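Local coordinates for protein LAE5 (Uncultured bacterium, PDB 5JD3) that is thought to hydrolyse esters as a lake-metagenome member of the GDSL-like lipase/acylhydrolase family, although its natural substrate is not established, at residues Asn114-Gln119 against Asp167-Arg172; Thr138-Val143 against Glu185-Leu190; Pro158-Pro163 against Asp213-Asn218. One frame throughout, in Å; residues are numbered along the deposited sequence.

Interaction 1: residues Asn114-Gln119 against Asp167-Arg172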
loop_
_atom_site.group_PDB
_atom_site.type_symbol
_atom_site.label_atom_id
_atom_site.label_comp_id
_atom_site.label_asym_id
_atom_site.label_seq_id
_atom_site.Cartn_x
_atom_site.Cartn_y
_atom_site.Cartn_z
ATOM N N ASN A 114 0.979 9.627 4.474
ATOM C CA ASN A 114 0.628 11.042 4.432
ATOM C C ASN A 114 -0.204 11.453 5.640
ATOM O O ASN A 114 -0.132 12.593 6.095
ATOM C CB ASN A 114 -0.121 11.369 3.141
ATOM C CG ASN A 114 0.757 11.246 1.914
ATOM O OD1 ASN A 114 1.929 11.625 1.934
ATOM N ND2 ASN A 114 0.197 10.710 0.837
ATOM N N ASP A 115 -0.993 10.514 6.154
ATOM C CA ASP A 115 -1.780 10.743 7.360
ATOM C C ASP A 115 -0.867 11.085 8.532
ATOM O O ASP A 115 -1.192 11.933 9.364
ATOM C CB ASP A 115 -2.625 9.511 7.691
ATOM C CG ASP A 115 -3.488 9.066 6.526
ATOM O OD1 ASP A 115 -4.730 9.120 6.649
ATOM O OD2 ASP A 115 -2.924 8.668 5.486
ATOM N N VAL A 116 0.284 10.423 8.580
ATOM C CA VAL A 116 1.268 10.650 9.630
ATOM C C VAL A 116 2.202 11.805 9.276
ATOM O O VAL A 116 2.527 12.637 10.124
ATOM C CB VAL A 116 2.109 9.379 9.891
ATOM C CG1 VAL A 116 3.239 9.667 10.867
ATOM C CG2 VAL A 116 1.226 8.253 10.403
ATOM N N TRP A 117 2.615 11.855 8.012
ATOM C CA TRP A 117 3.639 12.792 7.560
ATOM C C TRP A 117 3.255 14.259 7.751
ATOM O O TRP A 117 4.098 15.081 8.109
ATOM C CB TRP A 117 3.963 12.540 6.086
ATOM C CG TRP A 117 5.364 12.909 5.706
ATOM C CD1 TRP A 117 6.281 13.554 6.483
ATOM C CD2 TRP A 117 6.011 12.644 4.457
ATOM N NE1 TRP A 117 7.459 13.710 5.794
ATOM C CE2 TRP A 117 7.320 13.161 4.548
ATOM C CE3 TRP A 117 5.611 12.023 3.270
ATOM C CZ2 TRP A 117 8.229 13.076 3.496
ATOM C CZ3 TRP A 117 6.517 11.941 2.228
ATOM C CH2 TRP A 117 7.811 12.463 2.348
ATOM N N ARG A 118 1.987 14.584 7.515
ATOM C CA ARG A 118 1.528 15.968 7.588
ATOM C C ARG A 118 1.600 16.530 9.004
ATOM O O ARG A 118 1.690 17.744 9.195
ATOM C CB ARG A 118 0.100 16.088 7.053
ATOM C CG ARG A 118 -0.055 15.735 5.578
ATOM C CD ARG A 118 0.683 16.709 4.665
ATOM N NE ARG A 118 2.085 16.346 4.473
ATOM C CZ ARG A 118 2.515 15.470 3.570
ATOM N NH1 ARG A 118 3.809 15.202 3.466
ATOM N NH2 ARG A 118 1.650 14.863 2.770
ATOM N N GLN A 119 1.569 15.646 9.994
ATOM C CA GLN A 119 1.647 16.065 11.387
ATOM C C GLN A 119 3.055 16.526 11.751
ATOM O O GLN A 119 3.275 17.069 12.833
ATOM C CB GLN A 119 1.213 14.926 12.314
ATOM C CG GLN A 119 -0.165 14.364 12.005
ATOM C CD GLN A 119 -0.543 13.213 12.917
ATOM O OE1 GLN A 119 -0.279 13.244 14.120
ATOM N NE2 GLN A 119 -1.164 12.186 12.346
ATOM N N ASP A 167 12.335 7.830 17.141
ATOM C CA ASP A 167 12.119 9.014 16.319
ATOM C C ASP A 167 10.628 9.327 16.317
ATOM O O ASP A 167 9.804 8.429 16.135
ATOM C CB ASP A 167 12.631 8.798 14.893
ATOM C CG ASP A 167 12.344 9.980 13.982
ATOM O OD1 ASP A 167 13.217 10.866 13.859
ATOM O OD2 ASP A 167 11.246 10.023 13.386
ATOM N N ALA A 168 10.293 10.598 16.524
ATOM C CA ALA A 168 8.906 11.027 16.695
ATOM C C ALA A 168 7.988 10.552 15.571
ATOM O O ALA A 168 6.856 10.140 15.822
ATOM C CB ALA A 168 8.841 12.542 16.813
ATOM N N MET A 169 8.479 10.600 14.338
ATOM C CA MET A 169 7.671 10.203 13.190
ATOM C C MET A 169 7.644 8.685 13.003
ATOM O O MET A 169 6.615 8.120 12.631
ATOM C CB MET A 169 8.179 10.880 11.916
ATOM C CG MET A 169 7.459 10.424 10.658
ATOM S SD MET A 169 7.531 11.607 9.302
ATOM C CE MET A 169 6.969 10.574 7.950
ATOM N N ARG A 170 8.770 8.027 13.261
ATOM C CA ARG A 170 8.831 6.571 13.173
ATOM C C ARG A 170 7.929 5.933 14.224
ATOM O O ARG A 170 7.195 4.988 13.934
ATOM C CB ARG A 170 10.269 6.072 13.339
ATOM C CG ARG A 170 10.383 4.558 13.489
ATOM C CD ARG A 170 9.816 3.829 12.278
ATOM N NE ARG A 170 9.484 2.438 12.577
ATOM C CZ ARG A 170 10.294 1.406 12.355
ATOM N NH1 ARG A 170 9.899 0.178 12.661
ATOM N NH2 ARG A 170 11.496 1.599 11.826
ATOM N N ALA A 171 7.987 6.460 15.443
ATOM C CA ALA A 171 7.151 5.966 16.531
ATOM C C ALA A 171 5.680 6.235 16.246
ATOM O O ALA A 171 4.815 5.425 16.580
ATOM C CB ALA A 171 7.562 6.603 17.848
ATOM N N ARG A 172 5.404 7.379 15.627
ATOM C CA ARG A 172 4.047 7.739 15.236
ATOM C C ARG A 172 3.567 6.843 14.101
ATOM O O ARG A 172 2.408 6.431 14.068
ATOM C CB ARG A 172 3.980 9.208 14.810
ATOM C CG ARG A 172 2.577 9.731 14.541
ATOM C CD ARG A 172 1.782 9.877 15.828
ATOM N NE ARG A 172 0.601 10.716 15.651
ATOM C CZ ARG A 172 -0.279 10.981 16.611
ATOM N NH1 ARG A 172 -0.112 10.470 17.824
ATOM N NH2 ARG A 172 -1.324 11.756 16.360
#
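Arg-172 meets Val-116 with its stem and Gln-119 with its polar end. Its CB lies 4.0 Å from Val-116 CG1, and CG comes closer to the same methyl, 3.7 Å from Val-116 CG1. The chain then turns about the CB-CG bond (chi2 71°), which takes CD past the valine and brings the guanidinium to the amide. NE makes a weak hydrogen bond to Gln-119 OE1, while NH2 gives the shorter one, 2.9 Å from Arg-172 NH2 to Gln-119 OE1. That donor lies in the carbonyl plane, on a lone pair of OE1, even though the amide and guanidinium planes stand 86° apart. The amide is also held from its other end: Gln-119 NE2 donates to Asp-115 O at 3.0 Å and is hydrogen-bonded to Tyr-176 OH, so bonds at both ends restrain its rotation. These contacts join helix 113-121 to helix 168-187, connections that follow neighbouring strands of the parallel sheet in this alpha/beta fold; their short segments run nearly antiparallel, at 150°, with axes 10.0 Å apart. Asp-167 caps the start of the second helix, its OD2 accepting from the backbone N of Met-169 and of Arg-170. One turn before Arg-172, Met-169 reaches out with an extended chain and lays its methyl over one face of the Trp-117 indole, CE standing 3.7 Å from the centroid of the Trp-117 five-membered ring in a CH-pi contact. Its sulfur is set obliquely to that ring, a Met-aromatic contact, with SD 3.6 Å from Trp-117 CD1. Arg-118 NH1 sits over the opposite face of the indole, near the rim, so the ring is held between a methyl and a guanidinium nitrogen. Trp-117 also packs on Ile-215, next to the probable catalytic histidine.

Interaction 2: residues Thr138-Val143 against Glu185-Leu190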
loop_
_atom_site.group_PDB
_atom_site.type_symbol
_atom_site.label_atom_id
_atom_site.label_comp_id
_atom_site.label_asym_id
_atom_site.label_seq_id
_atom_site.Cartn_x
_atom_site.Cartn_y
_atom_site.Cartn_z
ATOM N N THR A 138 -12.060 5.337 9.874
ATOM C CA THR A 138 -12.214 5.398 8.424
ATOM C C THR A 138 -11.686 4.134 7.751
ATOM O O THR A 138 -12.328 3.583 6.857
ATOM C CB THR A 138 -11.491 6.624 7.831
ATOM O OG1 THR A 138 -11.899 7.806 8.530
ATOM C CG2 THR A 138 -11.818 6.777 6.354
ATOM N N LEU A 139 -10.514 3.680 8.185
ATOM C CA LEU A 139 -9.889 2.485 7.625
ATOM C C LEU A 139 -10.741 1.246 7.878
ATOM O O LEU A 139 -10.930 0.417 6.989
ATOM C CB LEU A 139 -8.491 2.288 8.214
ATOM C CG LEU A 139 -7.634 1.149 7.659
ATOM C CD1 LEU A 139 -7.265 1.416 6.212
ATOM C CD2 LEU A 139 -6.386 0.967 8.509
ATOM N N ASP A 140 -11.251 1.132 9.101
ATOM C CA ASP A 140 -12.115 0.021 9.482
ATOM C C ASP A 140 -13.413 0.042 8.683
ATOM O O ASP A 140 -13.947 -1.004 8.314
ATOM C CB ASP A 140 -12.414 0.074 10.983
ATOM C CG ASP A 140 -13.452 -0.945 11.410
ATOM O OD1 ASP A 140 -13.065 -2.086 11.740
ATOM O OD2 ASP A 140 -14.653 -0.604 11.423
ATOM N N GLU A 141 -13.956 1.218 8.435
ATOM C CA GLU A 141 -15.177 1.368 7.660
ATOM C C GLU A 141 -15.021 1.013 6.194
ATOM O O GLU A 141 -15.870 0.395 5.623
ATOM C CB GLU A 141 -15.831 2.724 7.883
ATOM C CG GLU A 141 -16.836 3.203 6.841
ATOM C CD GLU A 141 -18.186 2.445 6.754
ATOM O OE1 GLU A 141 -18.550 1.618 7.639
ATOM O OE2 GLU A 141 -18.928 2.671 5.772
ATOM N N LEU A 142 -13.915 1.416 5.597
ATOM C CA LEU A 142 -13.652 1.051 4.210
ATOM C C LEU A 142 -13.544 -0.461 4.060
ATOM O O LEU A 142 -14.088 -1.046 3.123
ATOM C CB LEU A 142 -12.371 1.718 3.707
ATOM C CG LEU A 142 -12.377 3.243 3.590
ATOM C CD1 LEU A 142 -11.028 3.742 3.098
ATOM C CD2 LEU A 142 -13.493 3.705 2.666
ATOM N N VAL A 143 -12.838 -1.086 4.995
ATOM C CA VAL A 143 -12.656 -2.531 4.986
ATOM C C VAL A 143 -13.977 -3.255 5.225
ATOM O O VAL A 143 -14.286 -4.236 4.547
ATOM C CB VAL A 143 -11.627 -2.967 6.049
ATOM C CG1 VAL A 143 -11.697 -4.464 6.280
ATOM C CG2 VAL A 143 -10.223 -2.545 5.632
ATOM N N GLU A 185 -6.977 -7.887 11.516
ATOM C CA GLU A 185 -7.339 -9.015 12.368
ATOM C C GLU A 185 -8.848 -9.076 12.576
ATOM O O GLU A 185 -9.437 -10.156 12.622
ATOM C CB GLU A 185 -6.614 -8.913 13.718
ATOM C CG GLU A 185 -6.842 -10.083 14.676
ATOM C CD GLU A 185 -8.142 -9.979 15.460
ATOM O OE1 GLU A 185 -8.646 -8.850 15.635
ATOM O OE2 GLU A 185 -8.656 -11.028 15.901
ATOM N N ARG A 186 -9.465 -7.906 12.696
ATOM C CA ARG A 186 -10.882 -7.809 13.023
ATOM C C ARG A 186 -11.776 -8.255 11.868
ATOM O O ARG A 186 -12.896 -8.718 12.085
ATOM C CB ARG A 186 -11.220 -6.373 13.431
ATOM C CG ARG A 186 -12.538 -6.212 14.164
ATOM C CD ARG A 186 -12.486 -5.008 15.091
ATOM N NE ARG A 186 -11.952 -3.827 14.418
ATOM C CZ ARG A 186 -11.609 -2.703 15.039
ATOM N NH1 ARG A 186 -11.739 -2.604 16.354
ATOM N NH2 ARG A 186 -11.131 -1.680 14.345
ATOM N N HIS A 187 -11.278 -8.121 10.643
ATOM C CA HIS A 187 -12.061 -8.477 9.464
ATOM C C HIS A 187 -11.432 -9.622 8.676
ATOM O O HIS A 187 -11.899 -9.969 7.591
ATOM C CB HIS A 187 -12.240 -7.259 8.557
ATOM C CG HIS A 187 -13.000 -6.139 9.196
ATOM N ND1 HIS A 187 -14.370 -6.162 9.351
ATOM C CD2 HIS A 187 -12.583 -4.962 9.719
ATOM C CE1 HIS A 187 -14.763 -5.049 9.943
ATOM N NE2 HIS A 187 -13.698 -4.303 10.177
ATOM N N GLY A 188 -10.371 -10.207 9.224
ATOM C CA GLY A 188 -9.717 -11.340 8.597
ATOM C C GLY A 188 -8.942 -10.972 7.346
ATOM O O GLY A 188 -8.764 -11.797 6.450
ATOM N N CYS A 189 -8.481 -9.728 7.283
ATOM C CA CYS A 189 -7.695 -9.270 6.147
ATOM C C CYS A 189 -6.268 -9.792 6.224
ATOM O O CYS A 189 -5.755 -10.068 7.308
ATOM C CB CYS A 189 -7.681 -7.743 6.079
ATOM S SG CYS A 189 -9.312 -6.987 6.066
ATOM N N LEU A 190 -5.634 -9.930 5.067
ATOM C CA LEU A 190 -4.222 -10.275 5.011
ATOM C C LEU A 190 -3.397 -9.017 5.248
ATOM O O LEU A 190 -3.624 -7.991 4.607
ATOM C CB LEU A 190 -3.868 -10.907 3.663
ATOM C CG LEU A 190 -2.402 -11.274 3.430
ATOM C CD1 LEU A 190 -1.907 -12.225 4.508
ATOM C CD2 LEU A 190 -2.220 -11.884 2.050
#
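The His-187 imidazole meets Asp-140 OD1 at its edge, close to the ring plane, and takes Val-143 CG1 obliquely. The edge contact is a hydrogen bond, 2.8 Å from His-187 NE2 to Asp-140 OD1, and fairly straight, with an N-H...O angle of 155°. Seen from the carboxylate the approach is less regular: NE2 lies 53° out of the Asp-140 plane, so the bond is well aligned at the ring but met from above the acid. The third flat group, the Arg-186 guanidinium, stands nearly perpendicular to the carboxylate and presents itself obliquely to the same oxygen. Arg-186 NH2 lies 3.3 Å from Asp-140 OD1, a salt bridge whose hydrogen bond is weak. One carboxylate oxygen thus takes both donors. Asp-140 gets there because its CG is anti to the backbone N (chi1 172°), which swings the acid across to the other helix. Arg-186 has a second acidic neighbour, Glu-136, in a long and weak ion pair. Asp-140 would probably favour the protonated form of His-187, while Arg-186 partly offsets this. Beside these polar groups the contact turns apolar. Val-143 CG1 rests 3.6 Å from His-187 CD2 and 3.5 Å from Cys-189 SG, so a single methyl bridges the ring and the sulfur. Between those two partners Gly-188, with positive phi, takes the chain out of the helix. The contact lies at the end of the beta-alpha-beta crossover from strand 152-156 through helix 168-187 to the outermost strand 190-192, where Leu-190 pairs with Met-153 and Leu-155. Val-143 continues inward onto Met-153, Leu-155 and Val-183, while Leu-142, on another side of helix 132-146, packs against helix 88-100.

Interaction 3: residues Pro158-Pro163 against Asp213-Asn218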
loop_
_atom_site.group_PDB
_atom_site.type_symbol
_atom_site.label_atom_id
_atom_site.label_comp_id
_atom_site.label_asym_id
_atom_site.label_seq_id
_atom_site.Cartn_x
_atom_site.Cartn_y
_atom_site.Cartn_z
ATOM N N PRO A 158 1.604 1.232 6.528
ATOM C CA PRO A 158 2.412 2.403 6.190
ATOM C C PRO A 158 3.805 2.246 6.781
ATOM O O PRO A 158 3.968 1.501 7.746
ATOM C CB PRO A 158 1.652 3.561 6.841
ATOM C CG PRO A 158 0.899 2.923 7.965
ATOM C CD PRO A 158 0.509 1.565 7.456
ATOM N N TYR A 159 4.794 2.923 6.214
ATOM C CA TYR A 159 6.156 2.759 6.694
ATOM C C TYR A 159 6.898 4.081 6.794
ATOM O O TYR A 159 6.482 5.096 6.235
ATOM C CB TYR A 159 6.934 1.805 5.779
ATOM C CG TYR A 159 7.194 2.361 4.397
ATOM C CD1 TYR A 159 8.338 3.105 4.128
ATOM C CD2 TYR A 159 6.298 2.147 3.363
ATOM C CE1 TYR A 159 8.575 3.619 2.869
ATOM C CE2 TYR A 159 6.534 2.654 2.101
ATOM C CZ TYR A 159 7.668 3.390 1.859
ATOM O OH TYR A 159 7.897 3.894 0.601
ATOM N N PHE A 160 8.007 4.045 7.521
ATOM C CA PHE A 160 8.954 5.143 7.564
ATOM C C PHE A 160 10.344 4.529 7.509
ATOM O O PHE A 160 10.712 3.742 8.379
ATOM C CB PHE A 160 8.762 5.988 8.825
ATOM C CG PHE A 160 9.529 7.281 8.817
ATOM C CD1 PHE A 160 9.613 8.046 7.665
ATOM C CD2 PHE A 160 10.147 7.740 9.967
ATOM C CE1 PHE A 160 10.313 9.238 7.657
ATOM C CE2 PHE A 160 10.848 8.933 9.966
ATOM C CZ PHE A 160 10.930 9.682 8.809
ATOM N N ILE A 161 11.109 4.860 6.473
ATOM C CA ILE A 161 12.432 4.272 6.311
ATOM C C ILE A 161 13.395 4.905 7.312
ATOM O O ILE A 161 14.268 5.697 6.955
ATOM C CB ILE A 161 12.959 4.436 4.872
ATOM C CG1 ILE A 161 11.890 3.995 3.871
ATOM C CG2 ILE A 161 14.222 3.613 4.662
ATOM C CD1 ILE A 161 12.321 4.097 2.425
ATOM N N GLU A 162 13.211 4.546 8.579
ATOM C CA GLU A 162 14.016 5.077 9.670
ATOM C C GLU A 162 14.128 4.043 10.784
ATOM O O GLU A 162 13.132 3.708 11.425
ATOM C CB GLU A 162 13.409 6.375 10.207
ATOM C CG GLU A 162 14.140 6.952 11.405
ATOM C CD GLU A 162 15.600 7.239 11.112
ATOM O OE1 GLU A 162 15.880 7.927 10.109
ATOM O OE2 GLU A 162 16.466 6.774 11.882
ATOM N N PRO A 163 15.344 3.526 11.011
ATOM C CA PRO A 163 15.577 2.485 12.019
ATOM C C PRO A 163 15.419 2.982 13.457
ATOM O O PRO A 163 15.139 2.176 14.344
ATOM C CB PRO A 163 17.023 2.055 11.749
ATOM C CG PRO A 163 17.651 3.227 11.084
ATOM C CD PRO A 163 16.568 3.855 10.261
ATOM N N ASP A 213 14.381 11.072 1.429
ATOM C CA ASP A 213 13.328 11.556 2.318
ATOM C C ASP A 213 12.726 10.440 3.168
ATOM O O ASP A 213 11.717 10.643 3.844
ATOM C CB ASP A 213 12.224 12.261 1.516
ATOM C CG ASP A 213 11.576 11.362 0.468
ATOM O OD1 ASP A 213 11.697 10.122 0.553
ATOM O OD2 ASP A 213 10.925 11.907 -0.448
ATOM N N ARG A 214 13.341 9.260 3.105
ATOM C CA ARG A 214 12.926 8.103 3.896
ATOM C C ARG A 214 11.481 7.677 3.624
ATOM O O ARG A 214 10.866 7.000 4.447
ATOM C CB ARG A 214 13.110 8.387 5.390
ATOM C CG ARG A 214 14.552 8.657 5.793
ATOM C CD ARG A 214 14.675 8.966 7.278
ATOM N NE ARG A 214 14.139 10.281 7.616
ATOM C CZ ARG A 214 14.151 10.798 8.842
ATOM N NH1 ARG A 214 14.670 10.109 9.849
ATOM N NH2 ARG A 214 13.645 12.005 9.060
ATOM N N ILE A 215 10.946 8.074 2.473
ATOM C CA ILE A 215 9.581 7.711 2.098
ATOM C C ILE A 215 9.500 7.234 0.651
ATOM O O ILE A 215 8.999 6.143 0.383
ATOM C CB ILE A 215 8.604 8.887 2.289
ATOM C CG1 ILE A 215 8.374 9.152 3.778
ATOM C CG2 ILE A 215 7.276 8.588 1.611
ATOM C CD1 ILE A 215 7.776 7.975 4.522
ATOM N N HIS A 216 9.983 8.058 -0.277
ATOM C CA HIS A 216 9.999 7.701 -1.694
ATOM C C HIS A 216 11.331 7.059 -2.068
ATOM O O HIS A 216 12.329 7.757 -2.252
ATOM C CB HIS A 216 9.748 8.933 -2.568
ATOM C CG HIS A 216 8.509 9.692 -2.208
ATOM N ND1 HIS A 216 8.528 10.806 -1.398
ATOM C CD2 HIS A 216 7.214 9.501 -2.554
ATOM C CE1 HIS A 216 7.298 11.267 -1.257
ATOM N NE2 HIS A 216 6.482 10.493 -1.949
ATOM N N PRO A 217 11.350 5.724 -2.193
ATOM C CA PRO A 217 12.604 5.001 -2.400
ATOM C C PRO A 217 12.967 4.843 -3.871
ATOM O O PRO A 217 12.161 5.163 -4.745
ATOM C CB PRO A 217 12.309 3.641 -1.775
ATOM C CG PRO A 217 10.853 3.430 -2.082
ATOM C CD PRO A 217 10.203 4.803 -2.111
ATOM N N ASN A 218 14.173 4.352 -4.137
ATOM C CA ASN A 218 14.545 3.961 -5.490
ATOM C C ASN A 218 13.868 2.639 -5.838
ATOM O O ASN A 218 13.040 2.145 -5.071
ATOM C CB ASN A 218 16.067 3.855 -5.635
ATOM C CG ASN A 218 16.705 2.992 -4.559
ATOM O OD1 ASN A 218 16.029 2.232 -3.866
ATOM N ND2 ASN A 218 18.022 3.107 -4.419
#
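Tyr-159, Phe-160 and Ile-161 form the tightly packed half of the contact with Arg-214, Ile-215 and Pro-217. Tyr-159 OH donates to Ile-215 O at 2.5 Å, nearly along the C=O axis; its CG sits between the backbone N and the carbonyl carbon (chi1 68°), which sends the ring across to that carbonyl. The backbones are tied by Ile-161 N to Arg-214 O, 3.0 Å, beside an inverse gamma turn centred on Ile-161. Ile-215 CD1 abuts the edge of the Phe-160 ring, 3.6 Å from Phe-160 CD1, while Ile-161 CD1 packs more loosely on Pro-217 CB. This largely buried patch underlies what is probably the catalytic loop of a GDSL hydrolase, with an Asp-x-x-His arrangement: Asp-213 OD1 accepts from the backbone N of Ile-215, an Asx turn, and from that of His-216. Asp-213 OD2 accepts a hydrogen bond from His-216 ND1, 2.8 Å, and His-216 NE2 is hydrogen-bonded to Ser-36 OG, geometry consistent with a Ser-His-Asp triad. The outer, more exposed half belongs to Arg-214. Its CG passes 3.2 Å from Ile-161 O, and the chain then bends at CD to bring the guanidinium to Phe-160. Phe-160 CZ stands over the guanidinium centre, 3.4 Å from Arg-214 CZ, but with the planes 54° apart the ring leans its CZ atom on the charged face and does not stack flat. At the guanidinium edge, Arg-214 NH1 forms a salt bridge to Glu-162 OE1, in the arginine's own plane but 43° above that of the carboxylate; its 2.5 Å is short and the exact length doubtful. Shortening Arg-214 to an alanine would probably leave the Glu-162 carboxylate without its charge mate here and Phe-160 CZ without the guanidinium it lies against. Glu-162 OE2 is meanwhile held by Asn-164 N.

Interactions 1 and 2 both use helix 168-187, interaction 1 at its beginning and interaction 2 near its end, and their centres are 21 Å apart. Interaction 2 is a surface contact, which combines a His-carboxylate bond and a weakly bonded salt bridge with a small apolar patch. Interactions 1 and 3 are partly buried and touch each other: Arg-170 NH2 probably hydrogen-bonds to Glu-162 O, and Phe-160 packs against Asp-167. Interaction 1 joins two helices through side-chain hydrogen bonds and packing, whereas interaction 3 joins two loops and also uses backbone carbonyls as acceptors. Interaction 3 buries the largest area, 417 Å², and holds the probable triad residues; interaction 2 lies across the chain's centre from it.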